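Local coordinates for protein importin subunit beta-1 (Saccharomyces cerevisiae, PDB 5OWU) that acts as the importin beta subunit in nuclear protein import, associating with the importin alpha subunit that binds classical nuclear localization signals in cargo, at residues Q8-S13 and I59-T64; E236-Q241 and A283-E288; N479-L484 and V528-D533. One frame throughout, in Å; residues are numbered along the deposited sequence.

Interaction 1 (Q8-S13 and I59-T64)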
ATOM      1  N   GLN A   8      41.092  11.918  -2.323  1.00 37.13           N
ATOM      2  CA  GLN A   8      41.670  10.589  -2.145  1.00 42.33           C
ATOM      3  C   GLN A   8      40.859   9.761  -1.153  1.00 45.05           C
ATOM      4  O   GLN A   8      40.651   8.561  -1.367  1.00 38.22           O
ATOM      5  CB  GLN A   8      43.126  10.707  -1.685  1.00 41.20           C
ATOM      6  CG  GLN A   8      43.895   9.391  -1.707  1.00 51.18           C
ATOM      7  CD  GLN A   8      44.077   8.853  -3.112  1.00 56.11           C
ATOM      8  OE1 GLN A   8      44.610   9.537  -3.986  1.00 69.19           O
ATOM      9  NE2 GLN A   8      43.622   7.629  -3.342  1.00 59.04           N
ATOM     10  N   LEU A   9      40.408  10.375  -0.054  1.00 37.68           N
ATOM     11  CA  LEU A   9      39.507   9.678   0.865  1.00 35.18           C
ATOM     12  C   LEU A   9      38.265   9.161   0.143  1.00 37.52           C
ATOM     13  O   LEU A   9      37.925   7.980   0.250  1.00 40.64           O
ATOM     14  CB  LEU A   9      39.095  10.601   2.015  1.00 35.82           C
ATOM     15  CG  LEU A   9      40.065  10.803   3.178  1.00 53.96           C
ATOM     16  CD1 LEU A   9      39.476  11.846   4.127  1.00 49.08           C
ATOM     17  CD2 LEU A   9      40.330   9.496   3.915  1.00 50.53           C
ATOM     18  N   LEU A  10      37.552  10.038  -0.576  1.00 38.96           N
ATOM     19  CA  LEU A  10      36.345   9.602  -1.287  1.00 41.49           C
ATOM     20  C   LEU A  10      36.642   8.446  -2.246  1.00 35.66           C
ATOM     21  O   LEU A  10      35.978   7.384  -2.220  1.00 34.81           O
ATOM     22  CB  LEU A  10      35.759  10.789  -2.050  1.00 31.56           C
ATOM     23  CG  LEU A  10      35.208  11.930  -1.201  1.00 30.76           C
ATOM     24  CD1 LEU A  10      35.361  13.243  -1.931  1.00 38.82           C
ATOM     25  CD2 LEU A  10      33.754  11.675  -0.879  1.00 31.52           C
ATOM     26  N   GLU A  11      37.641   8.647  -3.112  1.00 41.95           N
ATOM     27  CA  GLU A  11      38.026   7.613  -4.060  1.00 41.93           C
ATOM     28  C   GLU A  11      38.282   6.299  -3.342  1.00 45.96           C
ATOM     29  O   GLU A  11      37.688   5.279  -3.681  1.00 43.24           O
ATOM     30  CB  GLU A  11      39.260   8.044  -4.851  1.00 41.59           C
ATOM     31  CG  GLU A  11      39.003   9.176  -5.843  1.00 47.21           C
ATOM     32  CD  GLU A  11      40.135   9.346  -6.845  1.00 46.09           C
ATOM     33  OE1 GLU A  11      40.962   8.422  -6.967  1.00 67.03           O
ATOM     34  OE2 GLU A  11      40.199  10.400  -7.511  1.00 48.78           O
ATOM     35  N   ASN A  12      39.146   6.312  -2.325  1.00 44.70           N
ATOM     36  CA  ASN A  12      39.442   5.081  -1.594  1.00 46.87           C
ATOM     37  C   ASN A  12      38.189   4.482  -0.979  1.00 47.56           C
ATOM     38  O   ASN A  12      38.065   3.256  -0.886  1.00 40.22           O
ATOM     39  CB  ASN A  12      40.475   5.345  -0.501  1.00 47.61           C
ATOM     40  CG  ASN A  12      41.863   5.559  -1.056  1.00 51.39           C
ATOM     41  OD1 ASN A  12      42.143   5.204  -2.200  1.00 57.19           O
ATOM     42  ND2 ASN A  12      42.746   6.133  -0.245  1.00 48.69           N
ATOM     43  N   SER A  13      37.254   5.329  -0.554  1.00 39.62           N
ATOM     44  CA  SER A  13      36.037   4.843   0.075  1.00 39.64           C
ATOM     45  C   SER A  13      35.228   3.967  -0.870  1.00 34.54           C
ATOM     46  O   SER A  13      34.528   3.054  -0.412  1.00 45.73           O
ATOM     47  CB  SER A  13      35.179   6.018   0.553  1.00 43.24           C
ATOM     48  OG  SER A  13      34.495   6.613  -0.539  1.00 34.74           O
ATOM     49  N   ILE A  59      31.179  12.605  -8.214  1.00 32.54           N
ATOM     50  CA  ILE A  59      29.768  12.304  -8.002  1.00 31.50           C
ATOM     51  C   ILE A  59      29.519  11.959  -6.539  1.00 30.03           C
ATOM     52  O   ILE A  59      28.565  12.449  -5.918  1.00 28.61           O
ATOM     53  CB  ILE A  59      29.340  11.167  -8.951  1.00 30.27           C
ATOM     54  CG1 ILE A  59      29.423  11.647 -10.403  1.00 31.04           C
ATOM     55  CG2 ILE A  59      27.925  10.677  -8.639  1.00 33.82           C
ATOM     56  CD1 ILE A  59      29.775  10.559 -11.405  1.00 37.80           C
ATOM     57  N   LEU A  60      30.395  11.140  -5.956  1.00 28.58           N
ATOM     58  CA  LEU A  60      30.241  10.758  -4.558  1.00 29.44           C
ATOM     59  C   LEU A  60      30.339  11.971  -3.637  1.00 29.03           C
ATOM     60  O   LEU A  60      29.580  12.086  -2.670  1.00 27.67           O
ATOM     61  CB  LEU A  60      31.292   9.715  -4.187  1.00 30.51           C
ATOM     62  CG  LEU A  60      31.361   9.306  -2.718  1.00 24.01           C
ATOM     63  CD1 LEU A  60      30.121   8.548  -2.295  1.00 34.04           C
ATOM     64  CD2 LEU A  60      32.616   8.475  -2.458  1.00 35.56           C
ATOM     65  N   ALA A  61      31.267  12.887  -3.915  1.00 26.94           N
ATOM     66  CA  ALA A  61      31.361  14.106  -3.116  1.00 31.43           C
ATOM     67  C   ALA A  61      30.024  14.833  -3.078  1.00 30.60           C
ATOM     68  O   ALA A  61      29.490  15.147  -1.995  1.00 27.61           O
ATOM     69  CB  ALA A  61      32.438  15.025  -3.689  1.00 30.63           C
ATOM     70  N   ALA A  62      29.461  15.094  -4.267  1.00 29.99           N
ATOM     71  CA  ALA A  62      28.195  15.819  -4.334  1.00 25.54           C
ATOM     72  C   ALA A  62      27.071  15.065  -3.632  1.00 27.08           C
ATOM     73  O   ALA A  62      26.277  15.664  -2.897  1.00 25.41           O
ATOM     74  CB  ALA A  62      27.826  16.087  -5.789  1.00 31.29           C
ATOM     75  N   LEU A  63      26.969  13.757  -3.851  1.00 23.35           N
ATOM     76  CA  LEU A  63      25.830  13.026  -3.302  1.00 24.94           C
ATOM     77  C   LEU A  63      25.934  12.870  -1.786  1.00 26.22           C
ATOM     78  O   LEU A  63      24.914  12.892  -1.086  1.00 29.30           O
ATOM     79  CB  LEU A  63      25.702  11.663  -3.987  1.00 33.44           C
ATOM     80  CG  LEU A  63      25.465  11.694  -5.506  1.00 37.89           C
ATOM     81  CD1 LEU A  63      25.349  10.276  -6.082  1.00 38.14           C
ATOM     82  CD2 LEU A  63      24.227  12.520  -5.857  1.00 48.32           C
ATOM     83  N   THR A  64      27.149  12.702  -1.257  1.00 30.28           N
ATOM     84  CA  THR A  64      27.315  12.607   0.191  1.00 31.82           C
ATOM     85  C   THR A  64      26.947  13.926   0.859  1.00 31.80           C
ATOM     86  O   THR A  64      26.198  13.954   1.852  1.00 32.75           O
ATOM     87  CB  THR A  64      28.755  12.211   0.540  1.00 35.37           C
ATOM     88  OG1 THR A  64      29.107  11.000  -0.139  1.00 35.22           O
ATOM     89  CG2 THR A  64      28.905  11.988   2.046  1.00 38.32           C
TER
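Leu10 and Ala61 lie where the two backbones come closest, with Leu10 CA 7.0 Å from Ala61 CA. Both segments are helical, and the axes of these short segments cross almost at right angles (96°) with a closest approach of 10.0 Å. Near-perpendicular axes favour a local contact. Between the segments Leu10 meets Leu60 and Ala61, and the two sides together bury 171 Å². No hydrogen bond passes between the segments.

Leu10 points toward the second helix and divides its branches. Its CD1 meets the methyl of Ala61, with Leu10 CD1 3.8 Å from Ala61 CB. Its CD2 turns to Leu60, with Leu10 CD2 3.7 Å from Leu60 CD2. The two leucine side chains meet at a slant, not alongside each other. In Leu60 the CG atom is anti to the backbone N (chi1 174°), and this sends CD2 across to the first helix. There Leu60 CD2 lies 3.5 Å from Leu10 O. This is a close approach of a methyl to oxygen, not a hydrogen bond. Ser13 OG is also near this methyl, but its exact placement is doubtful.

Further along the second helix, Leu60 O carries two donors from Thr64. Thr64 OG1 lies 2.8 Å from Leu60 O, and the backbone N of Thr64 reaches the same oxygen from the other face of the carbonyl plane. The threonine hydroxyl is therefore turned back onto its own helix.

The contact joins HEAT 1 to HEAT 2 at the N-terminal end of the superhelix and is largely buried. Helix 37-48 adds a further wall, where Val47 touches both Leu10 and Ala61. Helix 19-35 packs on Leu9 and Asn12. Beyond the second segment, helix 109-126 packs against Ile59, Ala62 and Leu63.

Interaction 2 (E236-Q241 and A283-E288)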
ATOM      1  N   GLU A 236       4.401  14.872 -31.664  1.00 57.98           N
ATOM      2  CA  GLU A 236       4.677  13.726 -32.526  1.00 61.19           C
ATOM      3  C   GLU A 236       5.463  12.649 -31.790  1.00 59.77           C
ATOM      4  O   GLU A 236       5.229  11.452 -32.001  1.00 60.38           O
ATOM      5  CB  GLU A 236       5.437  14.171 -33.777  1.00 67.36           C
ATOM      6  CG  GLU A 236       4.666  15.126 -34.681  1.00 76.65           C
ATOM      7  CD  GLU A 236       3.357  14.540 -35.186  1.00 81.79           C
ATOM      8  OE1 GLU A 236       2.305  15.191 -35.007  1.00 82.02           O
ATOM      9  OE2 GLU A 236       3.380  13.428 -35.755  1.00 77.95           O
ATOM     10  N   ASP A 237       6.391  13.045 -30.924  1.00 51.20           N
ATOM     11  CA  ASP A 237       7.246  12.078 -30.250  1.00 49.56           C
ATOM     12  C   ASP A 237       6.483  11.385 -29.128  1.00 57.35           C
ATOM     13  O   ASP A 237       5.834  12.040 -28.305  1.00 47.99           O
ATOM     14  CB  ASP A 237       8.493  12.755 -29.694  1.00 50.23           C
ATOM     15  CG  ASP A 237       9.368  11.798 -28.930  1.00 52.36           C
ATOM     16  OD1 ASP A 237      10.219  11.145 -29.565  1.00 59.81           O
ATOM     17  OD2 ASP A 237       9.195  11.686 -27.698  1.00 55.90           O
ATOM     18  N   ILE A 238       6.590  10.054 -29.080  1.00 58.53           N
ATOM     19  CA  ILE A 238       5.739   9.265 -28.195  1.00 50.79           C
ATOM     20  C   ILE A 238       6.160   9.418 -26.738  1.00 45.36           C
ATOM     21  O   ILE A 238       5.318   9.358 -25.835  1.00 44.88           O
ATOM     22  CB  ILE A 238       5.747   7.789 -28.636  1.00 56.45           C
ATOM     23  CG1 ILE A 238       4.687   7.000 -27.860  1.00 57.45           C
ATOM     24  CG2 ILE A 238       7.140   7.172 -28.460  1.00 54.63           C
ATOM     25  CD1 ILE A 238       4.537   5.556 -28.304  1.00 65.97           C
ATOM     26  N   GLU A 239       7.455   9.601 -26.473  1.00 52.94           N
ATOM     27  CA  GLU A 239       7.895   9.812 -25.096  1.00 44.42           C
ATOM     28  C   GLU A 239       7.411  11.156 -24.564  1.00 50.92           C
ATOM     29  O   GLU A 239       7.021  11.267 -23.392  1.00 48.60           O
ATOM     30  CB  GLU A 239       9.418   9.712 -25.011  1.00 54.03           C
ATOM     31  CG  GLU A 239       9.940   8.286 -25.109  1.00 62.65           C
ATOM     32  CD  GLU A 239      11.448   8.221 -25.254  1.00 81.67           C
ATOM     33  OE1 GLU A 239      12.158   8.600 -24.296  1.00 78.41           O
ATOM     34  OE2 GLU A 239      11.924   7.798 -26.329  1.00 88.08           O
ATOM     35  N   VAL A 240       7.428  12.189 -25.411  1.00 40.40           N
ATOM     36  CA  VAL A 240       6.871  13.481 -25.021  1.00 36.73           C
ATOM     37  C   VAL A 240       5.399  13.325 -24.666  1.00 38.75           C
ATOM     38  O   VAL A 240       4.935  13.824 -23.636  1.00 35.08           O
ATOM     39  CB  VAL A 240       7.081  14.515 -26.143  1.00 40.60           C
ATOM     40  CG1 VAL A 240       6.273  15.795 -25.889  1.00 33.84           C
ATOM     41  CG2 VAL A 240       8.551  14.848 -26.268  1.00 46.00           C
ATOM     42  N   GLN A 241       4.644  12.625 -25.517  1.00 42.33           N
ATOM     43  CA  GLN A 241       3.245  12.345 -25.212  1.00 42.73           C
ATOM     44  C   GLN A 241       3.107  11.659 -23.860  1.00 36.12           C
ATOM     45  O   GLN A 241       2.302  12.074 -23.022  1.00 34.05           O
ATOM     46  CB  GLN A 241       2.629  11.475 -26.311  1.00 47.35           C
ATOM     47  CG  GLN A 241       2.398  12.190 -27.626  1.00 45.08           C
ATOM     48  CD  GLN A 241       1.740  11.290 -28.659  1.00 60.61           C
ATOM     49  OE1 GLN A 241       1.912  10.071 -28.634  1.00 44.77           O
ATOM     50  NE2 GLN A 241       0.975  11.887 -29.566  1.00 67.10           N
ATOM     51  N   ALA A 283      -2.699   4.465 -26.803  1.00 36.02           N
ATOM     52  CA  ALA A 283      -3.992   4.072 -26.266  1.00 42.00           C
ATOM     53  C   ALA A 283      -3.908   3.890 -24.761  1.00 30.46           C
ATOM     54  O   ALA A 283      -4.775   4.373 -24.020  1.00 32.23           O
ATOM     55  CB  ALA A 283      -4.474   2.789 -26.944  1.00 43.24           C
ATOM     56  N   SER A 284      -2.853   3.220 -24.289  1.00 32.21           N
ATOM     57  CA  SER A 284      -2.676   3.024 -22.854  1.00 30.89           C
ATOM     58  C   SER A 284      -2.663   4.352 -22.116  1.00 28.48           C
ATOM     59  O   SER A 284      -3.238   4.468 -21.024  1.00 30.23           O
ATOM     60  CB  SER A 284      -1.380   2.258 -22.575  1.00 41.66           C
ATOM     61  OG  SER A 284      -1.475   0.919 -23.013  1.00 56.65           O
ATOM     62  N   MET A 285      -2.007   5.365 -22.691  1.00 30.37           N
ATOM     63  CA  MET A 285      -2.012   6.694 -22.077  1.00 44.51           C
ATOM     64  C   MET A 285      -3.435   7.193 -21.863  1.00 34.98           C
ATOM     65  O   MET A 285      -3.793   7.665 -20.768  1.00 34.39           O
ATOM     66  CB  MET A 285      -1.255   7.695 -22.949  1.00 42.35           C
ATOM     67  CG  MET A 285       0.208   7.398 -23.160  1.00 36.16           C
ATOM     68  SD  MET A 285       0.918   8.636 -24.268  1.00 37.64           S
ATOM     69  CE  MET A 285       2.207   7.670 -25.052  1.00 50.29           C
ATOM     70  N   THR A 286      -4.263   7.118 -22.912  1.00 36.26           N
ATOM     71  CA  THR A 286      -5.626   7.628 -22.759  1.00 38.56           C
ATOM     72  C   THR A 286      -6.386   6.826 -21.709  1.00 32.01           C
ATOM     73  O   THR A 286      -7.133   7.388 -20.888  1.00 35.15           O
ATOM     74  CB  THR A 286      -6.372   7.601 -24.097  1.00 35.81           C
ATOM     75  OG1 THR A 286      -6.690   6.250 -24.458  1.00 51.54           O
ATOM     76  CG2 THR A 286      -5.536   8.231 -25.195  1.00 49.21           C
ATOM     77  N   VAL A 287      -6.182   5.507 -21.704  1.00 32.93           N
ATOM     78  CA  VAL A 287      -6.843   4.664 -20.718  1.00 25.78           C
ATOM     79  C   VAL A 287      -6.490   5.129 -19.313  1.00 26.23           C
ATOM     80  O   VAL A 287      -7.369   5.314 -18.465  1.00 31.56           O
ATOM     81  CB  VAL A 287      -6.473   3.188 -20.941  1.00 33.13           C
ATOM     82  CG1 VAL A 287      -7.019   2.316 -19.812  1.00 28.90           C
ATOM     83  CG2 VAL A 287      -7.018   2.712 -22.273  1.00 32.00           C
ATOM     84  N   GLU A 288      -5.195   5.343 -19.050  1.00 28.41           N
ATOM     85  CA  GLU A 288      -4.786   5.767 -17.716  1.00 28.31           C
ATOM     86  C   GLU A 288      -5.440   7.086 -17.341  1.00 30.51           C
ATOM     87  O   GLU A 288      -5.808   7.297 -16.179  1.00 27.08           O
ATOM     88  CB  GLU A 288      -3.260   5.886 -17.632  1.00 30.92           C
ATOM     89  CG  GLU A 288      -2.755   6.442 -16.298  1.00 38.92           C
ATOM     90  CD  GLU A 288      -3.192   5.606 -15.105  1.00 54.03           C
ATOM     91  OE1 GLU A 288      -3.470   4.398 -15.285  1.00 56.66           O
ATOM     92  OE2 GLU A 288      -3.257   6.158 -13.983  1.00 59.43           O
TER
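Met285 reaches from helix 280-306 to the start of helix 238-255, joining HEAT 7 to HEAT 6 in the importin beta solenoid. The backbones stay well apart: the nearest CA atoms, those of Gln241 and Met285, are 8.3 Å from each other. One long side chain spans this distance.

The packed part is the end of Met285. The extended chain beyond CG (chi2 177°) carries the sulfur and methyl to the first turn of the facing helix. There the methyl lies beside Ile238, with Met285 CE 3.8 Å from Ile238 CG1. The two side chains approach at an angle. The sulfur is against the base of Gln241, with Met285 SD 3.8 Å from Gln241 C and 3.9 Å from Gln241 CB. Lys281 and Val282, from the same helix as Met285, also touch Ile238.

The other side is looser. The Gln241 amide runs away from the sulfur and takes no part in the contact. Glu239 points away from the facing helix, and the side chains of Glu236, Glu239 and Glu288 are exposed. No hydrogen bond crosses between the segments.

Asp237 is the N-cap of helix 238-255: its OD2 accepts from Val240 N at 2.9 Å, through the lone pair facing away from OD1. OD1 forms a salt bridge with Lys195. This capping is consistent with a settled first turn. In that turn Ile238 O faces the methionine, 3.6 Å from Met285 CE.

Interaction 3 (N479-L484 and V528-D533)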
ATOM      1  N   ASN A 479     -14.437 -17.570  -3.521  1.00 28.18           N
ATOM      2  CA  ASN A 479     -15.529 -16.593  -3.604  1.00 25.64           C
ATOM      3  C   ASN A 479     -16.886 -17.240  -3.350  1.00 26.41           C
ATOM      4  O   ASN A 479     -17.723 -16.691  -2.619  1.00 28.26           O
ATOM      5  CB  ASN A 479     -15.526 -15.915  -4.968  1.00 24.85           C
ATOM      6  CG  ASN A 479     -14.332 -15.028  -5.166  1.00 34.45           C
ATOM      7  OD1 ASN A 479     -13.582 -14.778  -4.231  1.00 33.40           O
ATOM      8  ND2 ASN A 479     -14.155 -14.527  -6.386  1.00 30.60           N
ATOM      9  N   LEU A 480     -17.136 -18.395  -3.972  1.00 24.50           N
ATOM     10  CA  LEU A 480     -18.413 -19.073  -3.781  1.00 24.91           C
ATOM     11  C   LEU A 480     -18.667 -19.362  -2.315  1.00 30.39           C
ATOM     12  O   LEU A 480     -19.753 -19.079  -1.792  1.00 29.80           O
ATOM     13  CB  LEU A 480     -18.449 -20.375  -4.578  1.00 31.72           C
ATOM     14  CG  LEU A 480     -18.794 -20.281  -6.055  1.00 36.52           C
ATOM     15  CD1 LEU A 480     -18.579 -21.639  -6.706  1.00 41.21           C
ATOM     16  CD2 LEU A 480     -20.229 -19.812  -6.247  1.00 30.66           C
ATOM     17  N   VAL A 481     -17.680 -19.953  -1.636  1.00 23.97           N
ATOM     18  CA  VAL A 481     -17.867 -20.322  -0.238  1.00 23.67           C
ATOM     19  C   VAL A 481     -18.066 -19.078   0.618  1.00 26.11           C
ATOM     20  O   VAL A 481     -18.964 -19.024   1.466  1.00 30.65           O
ATOM     21  CB  VAL A 481     -16.675 -21.167   0.250  1.00 26.31           C
ATOM     22  CG1 VAL A 481     -16.748 -21.412   1.759  1.00 27.46           C
ATOM     23  CG2 VAL A 481     -16.635 -22.481  -0.502  1.00 35.91           C
ATOM     24  N   GLU A 482     -17.234 -18.055   0.402  1.00 32.08           N
ATOM     25  CA  GLU A 482     -17.328 -16.839   1.207  1.00 30.91           C
ATOM     26  C   GLU A 482     -18.694 -16.178   1.062  1.00 30.03           C
ATOM     27  O   GLU A 482     -19.280 -15.717   2.051  1.00 32.08           O
ATOM     28  CB  GLU A 482     -16.219 -15.861   0.807  1.00 26.18           C
ATOM     29  CG  GLU A 482     -14.858 -16.175   1.400  1.00 29.99           C
ATOM     30  CD  GLU A 482     -13.784 -15.208   0.937  1.00 37.33           C
ATOM     31  OE1 GLU A 482     -14.045 -14.418   0.005  1.00 37.23           O
ATOM     32  OE2 GLU A 482     -12.674 -15.243   1.501  1.00 33.46           O
ATOM     33  N   GLN A 483     -19.223 -16.127  -0.158  1.00 24.53           N
ATOM     34  CA  GLN A 483     -20.461 -15.398  -0.388  1.00 27.15           C
ATOM     35  C   GLN A 483     -21.703 -16.225  -0.094  1.00 34.43           C
ATOM     36  O   GLN A 483     -22.754 -15.647   0.187  1.00 31.62           O
ATOM     37  CB  GLN A 483     -20.501 -14.888  -1.832  1.00 26.29           C
ATOM     38  CG  GLN A 483     -19.401 -13.894  -2.141  1.00 34.92           C
ATOM     39  CD  GLN A 483     -19.547 -12.619  -1.333  1.00 42.68           C
ATOM     40  OE1 GLN A 483     -18.620 -12.186  -0.652  1.00 46.44           O
ATOM     41  NE2 GLN A 483     -20.724 -12.016  -1.407  1.00 39.79           N
ATOM     42  N   LEU A 484     -21.619 -17.554  -0.135  1.00 32.51           N
ATOM     43  CA  LEU A 484     -22.804 -18.373   0.079  1.00 30.24           C
ATOM     44  C   LEU A 484     -22.895 -18.963   1.479  1.00 44.73           C
ATOM     45  O   LEU A 484     -23.992 -19.349   1.896  1.00 39.51           O
ATOM     46  CB  LEU A 484     -22.852 -19.507  -0.951  1.00 27.91           C
ATOM     47  CG  LEU A 484     -23.014 -19.043  -2.400  1.00 31.16           C
ATOM     48  CD1 LEU A 484     -22.905 -20.208  -3.358  1.00 31.22           C
ATOM     49  CD2 LEU A 484     -24.354 -18.342  -2.586  1.00 37.92           C
ATOM     50  N   VAL A 528     -11.822 -24.824   5.394  1.00 29.19           N
ATOM     51  CA  VAL A 528     -11.744 -25.110   6.818  1.00 29.63           C
ATOM     52  C   VAL A 528     -12.471 -24.031   7.596  1.00 32.59           C
ATOM     53  O   VAL A 528     -13.309 -24.315   8.461  1.00 30.31           O
ATOM     54  CB  VAL A 528     -10.276 -25.226   7.265  1.00 34.55           C
ATOM     55  CG1 VAL A 528     -10.186 -25.308   8.795  1.00 29.02           C
ATOM     56  CG2 VAL A 528      -9.632 -26.429   6.633  1.00 29.13           C
ATOM     57  N   GLU A 529     -12.202 -22.773   7.258  1.00 28.89           N
ATOM     58  CA  GLU A 529     -12.648 -21.688   8.115  1.00 29.77           C
ATOM     59  C   GLU A 529     -14.160 -21.517   8.061  1.00 31.43           C
ATOM     60  O   GLU A 529     -14.766 -21.092   9.048  1.00 27.55           O
ATOM     61  CB  GLU A 529     -11.899 -20.417   7.729  1.00 38.62           C
ATOM     62  CG  GLU A 529     -10.404 -20.527   8.116  1.00 43.92           C
ATOM     63  CD  GLU A 529      -9.543 -19.385   7.612  1.00 49.12           C
ATOM     64  OE1 GLU A 529      -9.895 -18.772   6.580  1.00 45.75           O
ATOM     65  OE2 GLU A 529      -8.498 -19.113   8.250  1.00 48.26           O
ATOM     66  N   TYR A 530     -14.795 -21.904   6.955  1.00 31.72           N
ATOM     67  CA  TYR A 530     -16.244 -21.824   6.842  1.00 24.90           C
ATOM     68  C   TYR A 530     -16.949 -23.148   7.112  1.00 24.07           C
ATOM     69  O   TYR A 530     -18.176 -23.206   7.003  1.00 27.63           O
ATOM     70  CB  TYR A 530     -16.632 -21.308   5.452  1.00 29.64           C
ATOM     71  CG  TYR A 530     -16.389 -19.824   5.291  1.00 28.05           C
ATOM     72  CD1 TYR A 530     -15.159 -19.339   4.866  1.00 30.45           C
ATOM     73  CD2 TYR A 530     -17.389 -18.907   5.589  1.00 35.31           C
ATOM     74  CE1 TYR A 530     -14.934 -17.976   4.729  1.00 31.05           C
ATOM     75  CE2 TYR A 530     -17.175 -17.546   5.459  1.00 42.65           C
ATOM     76  CZ  TYR A 530     -15.950 -17.087   5.025  1.00 34.82           C
ATOM     77  OH  TYR A 530     -15.749 -15.736   4.888  1.00 41.78           O
ATOM     78  N   ALA A 531     -16.224 -24.204   7.476  1.00 30.52           N
ATOM     79  CA  ALA A 531     -16.869 -25.501   7.655  1.00 29.38           C
ATOM     80  C   ALA A 531     -17.850 -25.451   8.818  1.00 30.74           C
ATOM     81  O   ALA A 531     -17.613 -24.781   9.824  1.00 30.36           O
ATOM     82  CB  ALA A 531     -15.833 -26.602   7.885  1.00 29.46           C
ATOM     83  N   THR A 532     -18.971 -26.144   8.658  1.00 33.11           N
ATOM     84  CA  THR A 532     -19.983 -26.286   9.692  1.00 33.77           C
ATOM     85  C   THR A 532     -20.005 -27.728  10.173  1.00 31.57           C
ATOM     86  O   THR A 532     -19.380 -28.616   9.582  1.00 33.89           O
ATOM     87  CB  THR A 532     -21.368 -25.898   9.160  1.00 37.74           C
ATOM     88  OG1 THR A 532     -21.712 -26.777   8.085  1.00 38.42           O
ATOM     89  CG2 THR A 532     -21.375 -24.468   8.655  1.00 41.14           C
ATOM     90  N   ASP A 533     -20.762 -27.971  11.244  1.00 29.61           N
ATOM     91  CA  ASP A 533     -20.833 -29.327  11.772  1.00 36.78           C
ATOM     92  C   ASP A 533     -21.407 -30.290  10.741  1.00 32.74           C
ATOM     93  O   ASP A 533     -21.009 -31.460  10.696  1.00 30.09           O
ATOM     94  CB  ASP A 533     -21.662 -29.349  13.055  1.00 48.80           C
ATOM     95  CG  ASP A 533     -20.939 -28.694  14.228  1.00 49.94           C
ATOM     96  OD1 ASP A 533     -19.692 -28.804  14.309  1.00 48.71           O
ATOM     97  OD2 ASP A 533     -21.618 -28.066  15.064  1.00 47.50           O
TER
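Tyr530 sets its ring against Val481 and Glu482, linking helix 467-484 of HEAT 11 to helix 516-530 of HEAT 12 in the importin beta solenoid.

The apolar contact lies at the root of the tyrosine. Val481 CG1, anti to the backbone N (chi1 172°), comes within 3.7 Å of Tyr530 CB, and the same methyl approaches the ring obliquely. Tyr496 touches both Val481 and Tyr530 from helix 496-507.

The aliphatic part of Glu482 meets the outer half of the ring. Glu482 CA lies over one face, 4.0 Å above the ring plane and displaced toward the rim. Glu482 CG is 3.8 Å from Tyr530 CE1. If an alanine stood in place of Tyr530, Glu482 CG would probably lose its ring support and a gap would open beside Val481.

Polar groups take little part across the contact, and no hydrogen bond joins the segments. The Glu482 carboxylate is turned 56° from the ring plane. Its OE2 is 6.8 Å from Glu529 OE1, a distance at which the like charges may repel mildly. The backbone around Tyr530 is tied to other parts of the chain: Tyr493 OH hydrogen-bonds to Tyr530 O, and Lys586 NZ hydrogen-bonds to Val528 O and Ala531 O. At the tip of the ring, Tyr530 OH meets carbon, 3.6 Å from Glu482 CG.

How the interactions relate
All three contacts join neighbouring HEAT repeats, but each uses its own pair of helices. They follow one another along the chain and do not touch. The centres of interactions 1 and 3 are about 61 Å apart, on opposite sides of the centre of the chain. Interaction 1 is the most buried and packs leucine side chains and an alanine methyl. Interactions 2 and 3 are only partly buried. There one side chain takes part in every close contact: the thioether of Met285 in interaction 2, the phenol ring and CB of Tyr530 in interaction 3. None has a hydrogen bond between its segments. In all three, nearby polar groups bond to other parts of the chain or within their own segment.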